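Local coordinates for Lin0012 protein (Listeria innocua, PDB 3K17) that probably phosphorylates phosphomevalonate with ATP, as a GHMP-family kinase of the mevalonate route to isopentenyl diphosphate, at residues A[210-215]-A[265-270]; A[180-185]-A[198-203]. All coordinates share one frame; numbering follows the deposited sequence.

Contact 1: residues A[210-215]-A[265-270]; sequences EPVPTF and KDEELL
Glu267, whose side chain lies across Pro213, opens helix 267-288 just behind an N-cap: Asp266 OD1 accepts from Leu269 N at 2.8 Å, with an N-H...O angle of 152° and the donor standing above the carboxylate plane. Lys265, at positive phi, ends the preceding helix 241-264 in a Schellman motif, so one helix stops and the next starts within two residues. This corner packs on the turn before strand 214-219. Glu267 CG sits 3.5 Å from Pro213 CG, and its CD stays 3.7 Å from the same Pro213 CG. With CG opposite the carbonyl carbon (chi1 -69°), the extended chain runs along Pro213, OE1 still beside its CG and OE2 3.7 Å from Val212 CB. Leu270, one turn on, uses a single branch: CD2 reaches Pro211 CB at 3.8 Å, the two side chains crossing at about a right angle, and touches Pro213 CG more loosely at 4.4 Å. Phe325 of strand 321-326 packs against Pro211, Pro213 and Leu270, joining this corner to the four-stranded antiparallel sheet. Lys265 NZ forms a salt bridge with Glu209, just before the first segment. No hydrogen bond links residues 210-215 to 265-270: the 226 Å² buried between them is van der Waals packing, and the Glu267 carboxylate, though it lies against Pro213 and Val212, gains no polar partner across it.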
ATOM      1  N   GLU A 210     -24.636   7.086  49.003  1.00 27.02           N
ATOM      2  CA  GLU A 210     -24.125   8.420  48.725  1.00 26.22           C
ATOM      3  C   GLU A 210     -23.694   9.098  50.025  1.00 26.81           C
ATOM      4  O   GLU A 210     -24.435   9.100  51.007  1.00 27.22           O
ATOM      5  CB  GLU A 210     -25.216   9.250  48.054  1.00 27.38           C
ATOM      6  CG  GLU A 210     -24.753  10.600  47.539  1.00 30.25           C
ATOM      7  CD  GLU A 210     -25.882  11.377  46.889  1.00 33.06           C
ATOM      8  OE1 GLU A 210     -26.759  10.741  46.270  1.00 36.04           O
ATOM      9  OE2 GLU A 210     -25.890  12.619  46.981  1.00 36.56           O
ATOM     10  N   PRO A 211     -22.484   9.674  50.053  1.00 25.26           N
ATOM     11  CA  PRO A 211     -22.030  10.342  51.274  1.00 25.38           C
ATOM     12  C   PRO A 211     -22.888  11.571  51.557  1.00 25.99           C
ATOM     13  O   PRO A 211     -23.463  12.170  50.635  1.00 23.77           O
ATOM     14  CB  PRO A 211     -20.586  10.719  50.947  1.00 23.79           C
ATOM     15  CG  PRO A 211     -20.176   9.668  49.968  1.00 24.36           C
ATOM     16  CD  PRO A 211     -21.388   9.573  49.078  1.00 23.98           C
ATOM     17  N   VAL A 212     -22.973  11.945  52.831  1.00 24.86           N
ATOM     18  CA  VAL A 212     -23.759  13.108  53.224  1.00 23.72           C
ATOM     19  C   VAL A 212     -23.072  14.410  52.810  1.00 22.30           C
ATOM     20  O   VAL A 212     -23.740  15.349  52.383  1.00 25.50           O
ATOM     21  CB  VAL A 212     -24.026  13.129  54.763  1.00 24.59           C
ATOM     22  CG1 VAL A 212     -24.756  14.420  55.156  1.00 21.98           C
ATOM     23  CG2 VAL A 212     -24.882  11.924  55.162  1.00 19.86           C
ATOM     24  N   PRO A 213     -21.735  14.487  52.936  1.00 21.79           N
ATOM     25  CA  PRO A 213     -21.026  15.714  52.547  1.00 23.25           C
ATOM     26  C   PRO A 213     -21.362  16.093  51.105  1.00 23.16           C
ATOM     27  O   PRO A 213     -21.388  15.232  50.228  1.00 24.36           O
ATOM     28  CB  PRO A 213     -19.556  15.330  52.705  1.00 22.71           C
ATOM     29  CG  PRO A 213     -19.588  14.313  53.808  1.00 23.33           C
ATOM     30  CD  PRO A 213     -20.788  13.477  53.441  1.00 21.64           C
ATOM     31  N   THR A 214     -21.628  17.371  50.862  1.00 23.30           N
ATOM     32  CA  THR A 214     -21.965  17.837  49.513  1.00 22.52           C
ATOM     33  C   THR A 214     -20.840  17.524  48.522  1.00 21.40           C
ATOM     34  O   THR A 214     -19.672  17.798  48.786  1.00 23.30           O
ATOM     35  CB  THR A 214     -22.217  19.369  49.485  1.00 22.18           C
ATOM     36  OG1 THR A 214     -23.301  19.696  50.361  1.00 21.46           O
ATOM     37  CG2 THR A 214     -22.587  19.829  48.064  1.00 20.45           C
ATOM     38  N   PHE A 215     -21.205  16.963  47.375  1.00 22.65           N
ATOM     39  CA  PHE A 215     -20.238  16.624  46.329  1.00 21.40           C
ATOM     40  C   PHE A 215     -20.243  17.721  45.258  1.00 22.44           C
ATOM     41  O   PHE A 215     -21.289  18.040  44.690  1.00 23.30           O
ATOM     42  CB  PHE A 215     -20.619  15.289  45.690  1.00 18.47           C
ATOM     43  CG  PHE A 215     -19.577  14.731  44.758  1.00 19.26           C
ATOM     44  CD1 PHE A 215     -18.339  14.316  45.243  1.00 15.08           C
ATOM     45  CD2 PHE A 215     -19.858  14.558  43.404  1.00 18.94           C
ATOM     46  CE1 PHE A 215     -17.403  13.731  44.396  1.00 17.67           C
ATOM     47  CE2 PHE A 215     -18.926  13.974  42.547  1.00 15.82           C
ATOM     48  CZ  PHE A 215     -17.700  13.558  43.041  1.00 16.33           C
ATOM     49  N   LYS A 265     -20.357   5.762  56.970  1.00 31.67           N
ATOM     50  CA  LYS A 265     -20.704   7.176  56.854  1.00 31.83           C
ATOM     51  C   LYS A 265     -19.779   8.017  57.720  1.00 30.58           C
ATOM     52  O   LYS A 265     -20.212   8.957  58.374  1.00 31.01           O
ATOM     53  CB  LYS A 265     -22.154   7.404  57.281  1.00 33.12           C
ATOM     54  CG  LYS A 265     -23.152   6.531  56.543  1.00 36.84           C
ATOM     55  CD  LYS A 265     -24.583   6.868  56.929  1.00 38.89           C
ATOM     56  CE  LYS A 265     -25.574   5.897  56.292  1.00 40.04           C
ATOM     57  NZ  LYS A 265     -25.480   5.862  54.800  1.00 43.23           N
ATOM     58  N   ASP A 266     -18.500   7.665  57.718  1.00 31.51           N
ATOM     59  CA  ASP A 266     -17.502   8.381  58.503  1.00 31.77           C
ATOM     60  C   ASP A 266     -16.979   9.557  57.681  1.00 32.09           C
ATOM     61  O   ASP A 266     -15.990   9.435  56.955  1.00 31.19           O
ATOM     62  CB  ASP A 266     -16.354   7.435  58.857  1.00 33.39           C
ATOM     63  CG  ASP A 266     -15.377   8.043  59.846  1.00 35.82           C
ATOM     64  OD1 ASP A 266     -15.080   9.252  59.730  1.00 33.65           O
ATOM     65  OD2 ASP A 266     -14.892   7.301  60.731  1.00 39.41           O
ATOM     66  N   GLU A 267     -17.648  10.697  57.804  1.00 32.39           N
ATOM     67  CA  GLU A 267     -17.269  11.889  57.066  1.00 33.31           C
ATOM     68  C   GLU A 267     -15.804  12.294  57.225  1.00 34.09           C
ATOM     69  O   GLU A 267     -15.131  12.600  56.234  1.00 33.59           O
ATOM     70  CB  GLU A 267     -18.197  13.042  57.450  1.00 34.59           C
ATOM     71  CG  GLU A 267     -19.626  12.835  56.946  1.00 34.75           C
ATOM     72  CD  GLU A 267     -20.587  13.918  57.395  1.00 35.60           C
ATOM     73  OE1 GLU A 267     -20.178  15.095  57.464  1.00 37.67           O
ATOM     74  OE2 GLU A 267     -21.762  13.594  57.662  1.00 35.56           O
ATOM     75  N   GLU A 268     -15.294  12.289  58.454  1.00 31.79           N
ATOM     76  CA  GLU A 268     -13.901  12.671  58.667  1.00 30.74           C
ATOM     77  C   GLU A 268     -12.952  11.709  57.965  1.00 28.47           C
ATOM     78  O   GLU A 268     -11.919  12.118  57.435  1.00 29.03           O
ATOM     79  CB  GLU A 268     -13.564  12.721  60.163  1.00 32.45           C
ATOM     80  CG  GLU A 268     -14.200  13.885  60.924  1.00 34.98           C
ATOM     81  CD  GLU A 268     -13.835  15.246  60.345  1.00 36.87           C
ATOM     82  OE1 GLU A 268     -12.654  15.443  59.973  1.00 37.88           O
ATOM     83  OE2 GLU A 268     -14.730  16.120  60.274  1.00 38.11           O
ATOM     84  N   LEU A 269     -13.299  10.429  57.971  1.00 27.08           N
ATOM     85  CA  LEU A 269     -12.466   9.417  57.329  1.00 26.38           C
ATOM     86  C   LEU A 269     -12.516   9.564  55.801  1.00 26.80           C
ATOM     87  O   LEU A 269     -11.591   9.150  55.100  1.00 27.61           O
ATOM     88  CB  LEU A 269     -12.924   8.015  57.744  1.00 23.39           C
ATOM     89  CG  LEU A 269     -12.110   6.849  57.182  1.00 22.39           C
ATOM     90  CD1 LEU A 269     -10.651   6.984  57.602  1.00 23.65           C
ATOM     91  CD2 LEU A 269     -12.699   5.528  57.669  1.00 22.78           C
ATOM     92  N   LEU A 270     -13.599  10.144  55.291  1.00 26.30           N
ATOM     93  CA  LEU A 270     -13.725  10.361  53.853  1.00 28.62           C
ATOM     94  C   LEU A 270     -12.774  11.485  53.449  1.00 29.45           C
ATOM     95  O   LEU A 270     -11.999  11.337  52.501  1.00 30.07           O
ATOM     96  CB  LEU A 270     -15.167  10.732  53.480  1.00 28.33           C
ATOM     97  CG  LEU A 270     -15.439  11.060  52.003  1.00 28.84           C
ATOM     98  CD1 LEU A 270     -15.028   9.902  51.102  1.00 26.07           C
ATOM     99  CD2 LEU A 270     -16.907  11.379  51.828  1.00 27.74           C
TER

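Contact 2: residues A[180-185]-A[198-203]; sequences QEWVKH and EPWPML
Pro201 stands with its CG-CD edge down on the indole face of Trp182, the two side chains crossing at about a right angle: its CD is 3.5 Å from the centroid of the Trp182 six-membered ring and only 7° off the ring normal, a CH-pi contact, while its CG comes 3.6 Å from Trp182 CD2. At the edge of the same indole, near its plane, Glu198 CG approaches Trp182 CH2 at 3.9 Å. Trp200 meets Trp182 obliquely, with planes at 54° and Trp182 CZ3 3.7 Å from Trp200 CD1. Val183 CG2 adds a looser touch over a Trp200 face, 4.2 Å from Trp200 CE3. Trp182 reaches all three partners because its CG is anti to the backbone N (chi1 -177°), throwing the indole out from helix 180-187. The contact closes the helical excursion, helices 180-187 and 192-197, that connects antiparallel neighbours 172-176 and 204-208 of the mixed sheet. Pro201 takes the second position of a type II turn from Trp200 to Leu203, with selenomethionine Met202 third at positive phi. Further out, Phe195 O accepts from Trp200 NE1, fixing the rotation of that indole. Lys146 makes a cation-pi contact with Trp200 and also bonds Glu198 O; Arg186 makes a cation-pi contact with Trp182, whose ring also meets Trp194.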
ATOM      1  N   GLN A 180      -7.729  -9.047  34.229  1.00 25.50           N
ATOM      2  CA  GLN A 180      -7.436  -8.597  32.870  1.00 27.34           C
ATOM      3  C   GLN A 180      -6.757  -9.630  31.977  1.00 27.23           C
ATOM      4  O   GLN A 180      -7.204  -9.891  30.859  1.00 25.08           O
ATOM      5  CB  GLN A 180      -6.565  -7.343  32.936  1.00 30.41           C
ATOM      6  CG  GLN A 180      -7.227  -6.157  33.630  1.00 33.34           C
ATOM      7  CD  GLN A 180      -7.782  -5.140  32.645  1.00 32.24           C
ATOM      8  OE1 GLN A 180      -8.470  -5.495  31.700  1.00 37.01           O
ATOM      9  NE2 GLN A 180      -7.484  -3.868  32.874  1.00 33.97           N
ATOM     10  N   GLU A 181      -5.666 -10.199  32.474  1.00 26.78           N
ATOM     11  CA  GLU A 181      -4.904 -11.190  31.731  1.00 29.90           C
ATOM     12  C   GLU A 181      -5.760 -12.431  31.470  1.00 28.14           C
ATOM     13  O   GLU A 181      -5.689 -13.041  30.399  1.00 28.84           O
ATOM     14  CB  GLU A 181      -3.654 -11.567  32.524  1.00 33.70           C
ATOM     15  CG  GLU A 181      -2.474 -11.959  31.668  1.00 42.47           C
ATOM     16  CD  GLU A 181      -1.272 -12.373  32.496  1.00 47.48           C
ATOM     17  OE1 GLU A 181      -1.392 -13.342  33.279  1.00 49.72           O
ATOM     18  OE2 GLU A 181      -0.209 -11.727  32.364  1.00 51.06           O
ATOM     19  N   TRP A 182      -6.570 -12.792  32.458  1.00 24.77           N
ATOM     20  CA  TRP A 182      -7.451 -13.947  32.350  1.00 23.68           C
ATOM     21  C   TRP A 182      -8.396 -13.754  31.163  1.00 22.27           C
ATOM     22  O   TRP A 182      -8.620 -14.667  30.380  1.00 20.33           O
ATOM     23  CB  TRP A 182      -8.257 -14.091  33.641  1.00 22.58           C
ATOM     24  CG  TRP A 182      -9.152 -15.285  33.699  1.00 23.38           C
ATOM     25  CD1 TRP A 182      -8.828 -16.536  34.152  1.00 25.52           C
ATOM     26  CD2 TRP A 182     -10.532 -15.338  33.327  1.00 24.10           C
ATOM     27  NE1 TRP A 182      -9.929 -17.362  34.090  1.00 24.63           N
ATOM     28  CE2 TRP A 182     -10.987 -16.651  33.588  1.00 24.44           C
ATOM     29  CE3 TRP A 182     -11.434 -14.402  32.801  1.00 22.50           C
ATOM     30  CZ2 TRP A 182     -12.304 -17.049  33.342  1.00 25.86           C
ATOM     31  CZ3 TRP A 182     -12.739 -14.797  32.558  1.00 20.80           C
ATOM     32  CH2 TRP A 182     -13.163 -16.110  32.829  1.00 24.02           C
ATOM     33  N   VAL A 183      -8.939 -12.545  31.033  1.00 22.79           N
ATOM     34  CA  VAL A 183      -9.862 -12.229  29.950  1.00 20.95           C
ATOM     35  C   VAL A 183      -9.197 -12.180  28.581  1.00 20.94           C
ATOM     36  O   VAL A 183      -9.636 -12.848  27.641  1.00 19.31           O
ATOM     37  CB  VAL A 183     -10.560 -10.870  30.188  1.00 21.65           C
ATOM     38  CG1 VAL A 183     -11.324 -10.448  28.935  1.00 20.41           C
ATOM     39  CG2 VAL A 183     -11.522 -10.976  31.372  1.00 18.53           C
ATOM     40  N   LYS A 184      -8.139 -11.385  28.472  1.00 21.00           N
ATOM     41  CA  LYS A 184      -7.437 -11.226  27.208  1.00 21.70           C
ATOM     42  C   LYS A 184      -6.941 -12.533  26.608  1.00 21.76           C
ATOM     43  O   LYS A 184      -7.075 -12.746  25.407  1.00 22.89           O
ATOM     44  CB  LYS A 184      -6.272 -10.247  27.381  1.00 22.84           C
ATOM     45  CG  LYS A 184      -6.728  -8.825  27.706  1.00 25.88           C
ATOM     46  CD  LYS A 184      -5.558  -7.929  28.090  1.00 29.39           C
ATOM     47  CE  LYS A 184      -6.041  -6.610  28.669  1.00 32.09           C
ATOM     48  NZ  LYS A 184      -4.912  -5.686  28.973  1.00 33.59           N
ATOM     49  N   HIS A 185      -6.372 -13.407  27.434  1.00 22.89           N
ATOM     50  CA  HIS A 185      -5.865 -14.686  26.941  1.00 22.41           C
ATOM     51  C   HIS A 185      -6.982 -15.522  26.347  1.00 22.70           C
ATOM     52  O   HIS A 185      -6.829 -16.107  25.278  1.00 24.29           O
ATOM     53  CB  HIS A 185      -5.201 -15.476  28.071  1.00 24.68           C
ATOM     54  CG  HIS A 185      -3.938 -14.859  28.583  1.00 25.16           C
ATOM     55  ND1 HIS A 185      -3.256 -15.359  29.673  1.00 27.98           N
ATOM     56  CD2 HIS A 185      -3.228 -13.790  28.154  1.00 26.13           C
ATOM     57  CE1 HIS A 185      -2.181 -14.622  29.893  1.00 26.93           C
ATOM     58  NE2 HIS A 185      -2.140 -13.664  28.986  1.00 26.69           N
ATOM     59  N   GLU A 198     -19.442 -17.774  32.380  1.00 29.95           N
ATOM     60  CA  GLU A 198     -18.345 -17.981  33.310  1.00 30.28           C
ATOM     61  C   GLU A 198     -18.131 -16.797  34.255  1.00 31.20           C
ATOM     62  O   GLU A 198     -18.053 -15.643  33.825  1.00 31.07           O
ATOM     63  CB  GLU A 198     -17.054 -18.248  32.532  1.00 31.04           C
ATOM     64  CG  GLU A 198     -15.900 -18.781  33.368  1.00 32.66           C
ATOM     65  CD  GLU A 198     -16.085 -20.240  33.761  1.00 35.17           C
ATOM     66  OE1 GLU A 198     -17.087 -20.852  33.331  1.00 34.10           O
ATOM     67  OE2 GLU A 198     -15.220 -20.772  34.492  1.00 37.02           O
ATOM     68  N   PRO A 199     -18.062 -17.064  35.567  1.00 30.50           N
ATOM     69  CA  PRO A 199     -17.840 -15.935  36.476  1.00 29.78           C
ATOM     70  C   PRO A 199     -16.418 -15.409  36.244  1.00 28.07           C
ATOM     71  O   PRO A 199     -15.472 -16.187  36.119  1.00 27.29           O
ATOM     72  CB  PRO A 199     -18.029 -16.560  37.864  1.00 29.80           C
ATOM     73  CG  PRO A 199     -17.676 -18.011  37.649  1.00 32.05           C
ATOM     74  CD  PRO A 199     -18.314 -18.311  36.313  1.00 30.01           C
ATOM     75  N   TRP A 200     -16.272 -14.094  36.162  1.00 25.95           N
ATOM     76  CA  TRP A 200     -14.957 -13.505  35.932  1.00 24.68           C
ATOM     77  C   TRP A 200     -14.192 -13.326  37.235  1.00 23.32           C
ATOM     78  O   TRP A 200     -14.649 -12.632  38.135  1.00 23.21           O
ATOM     79  CB  TRP A 200     -15.108 -12.146  35.244  1.00 22.68           C
ATOM     80  CG  TRP A 200     -15.584 -12.227  33.824  1.00 23.33           C
ATOM     81  CD1 TRP A 200     -16.083 -13.328  33.177  1.00 21.87           C
ATOM     82  CD2 TRP A 200     -15.623 -11.155  32.879  1.00 20.19           C
ATOM     83  NE1 TRP A 200     -16.431 -13.001  31.887  1.00 21.08           N
ATOM     84  CE2 TRP A 200     -16.158 -11.674  31.678  1.00 19.97           C
ATOM     85  CE3 TRP A 200     -15.257  -9.800  32.931  1.00 21.25           C
ATOM     86  CZ2 TRP A 200     -16.339 -10.885  30.535  1.00 20.78           C
ATOM     87  CZ3 TRP A 200     -15.439  -9.013  31.793  1.00 20.01           C
ATOM     88  CH2 TRP A 200     -15.974  -9.561  30.613  1.00 20.21           C
ATOM     89  N   PRO A 201     -13.005 -13.937  37.348  1.00 24.39           N
ATOM     90  CA  PRO A 201     -12.263 -13.769  38.598  1.00 24.34           C
ATOM     91  C   PRO A 201     -11.964 -12.326  38.991  1.00 24.97           C
ATOM     92  O   PRO A 201     -11.682 -11.475  38.139  1.00 24.05           O
ATOM     93  CB  PRO A 201     -10.988 -14.595  38.371  1.00 24.53           C
ATOM     94  CG  PRO A 201     -10.927 -14.795  36.877  1.00 25.54           C
ATOM     95  CD  PRO A 201     -12.352 -14.924  36.472  1.00 24.04           C
HETATM   96  N   MSE A 202     -12.056 -12.077  40.298  1.00 24.17           N
HETATM   97  CA  MSE A 202     -11.787 -10.779  40.913  1.00 26.18           C
HETATM   98  C   MSE A 202     -12.814  -9.681  40.704  1.00 25.94           C
HETATM   99  O   MSE A 202     -12.825  -8.692  41.438  1.00 26.13           O
HETATM  100  CB  MSE A 202     -10.428 -10.273  40.460  1.00 31.39           C
HETATM  101  CG  MSE A 202      -9.292 -11.121  40.957  1.00 37.42           C
HETATM  102 SE   MSE A 202      -7.633 -10.572  40.195  1.00 47.90          SE
HETATM  103  CE  MSE A 202      -6.870 -12.322  39.883  1.00 44.85           C
ATOM    104  N   LEU A 203     -13.678  -9.851  39.714  1.00 23.46           N
ATOM    105  CA  LEU A 203     -14.680  -8.842  39.425  1.00 23.57           C
ATOM    106  C   LEU A 203     -15.699  -8.654  40.541  1.00 23.73           C
ATOM    107  O   LEU A 203     -16.268  -9.615  41.047  1.00 23.19           O
ATOM    108  CB  LEU A 203     -15.429  -9.196  38.140  1.00 22.23           C
ATOM    109  CG  LEU A 203     -16.556  -8.233  37.769  1.00 20.90           C
ATOM    110  CD1 LEU A 203     -15.958  -6.884  37.387  1.00 18.51           C
ATOM    111  CD2 LEU A 203     -17.378  -8.810  36.614  1.00 20.23           C
TER

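Overall arrangement
Contacts 1 and 2 are separate: their centres lie 33 Å apart, and their nearest atoms are about 20 Å apart. The centres of contacts 1 and 2 are 21 Å and 19 Å respectively from the centre of the chain, close to its 20 Å radius of gyration. They follow in series, contact 2 closing before strand 204-208 and contact 1 opening just after it. That strand, paired antiparallel with 172-176, thus lies between the two contacts in the chain. Strand 172-176 provides a second route between them: Trp172 packs against Pro211 of contact 1, and the same strand leads into helix 180-187 of contact 2.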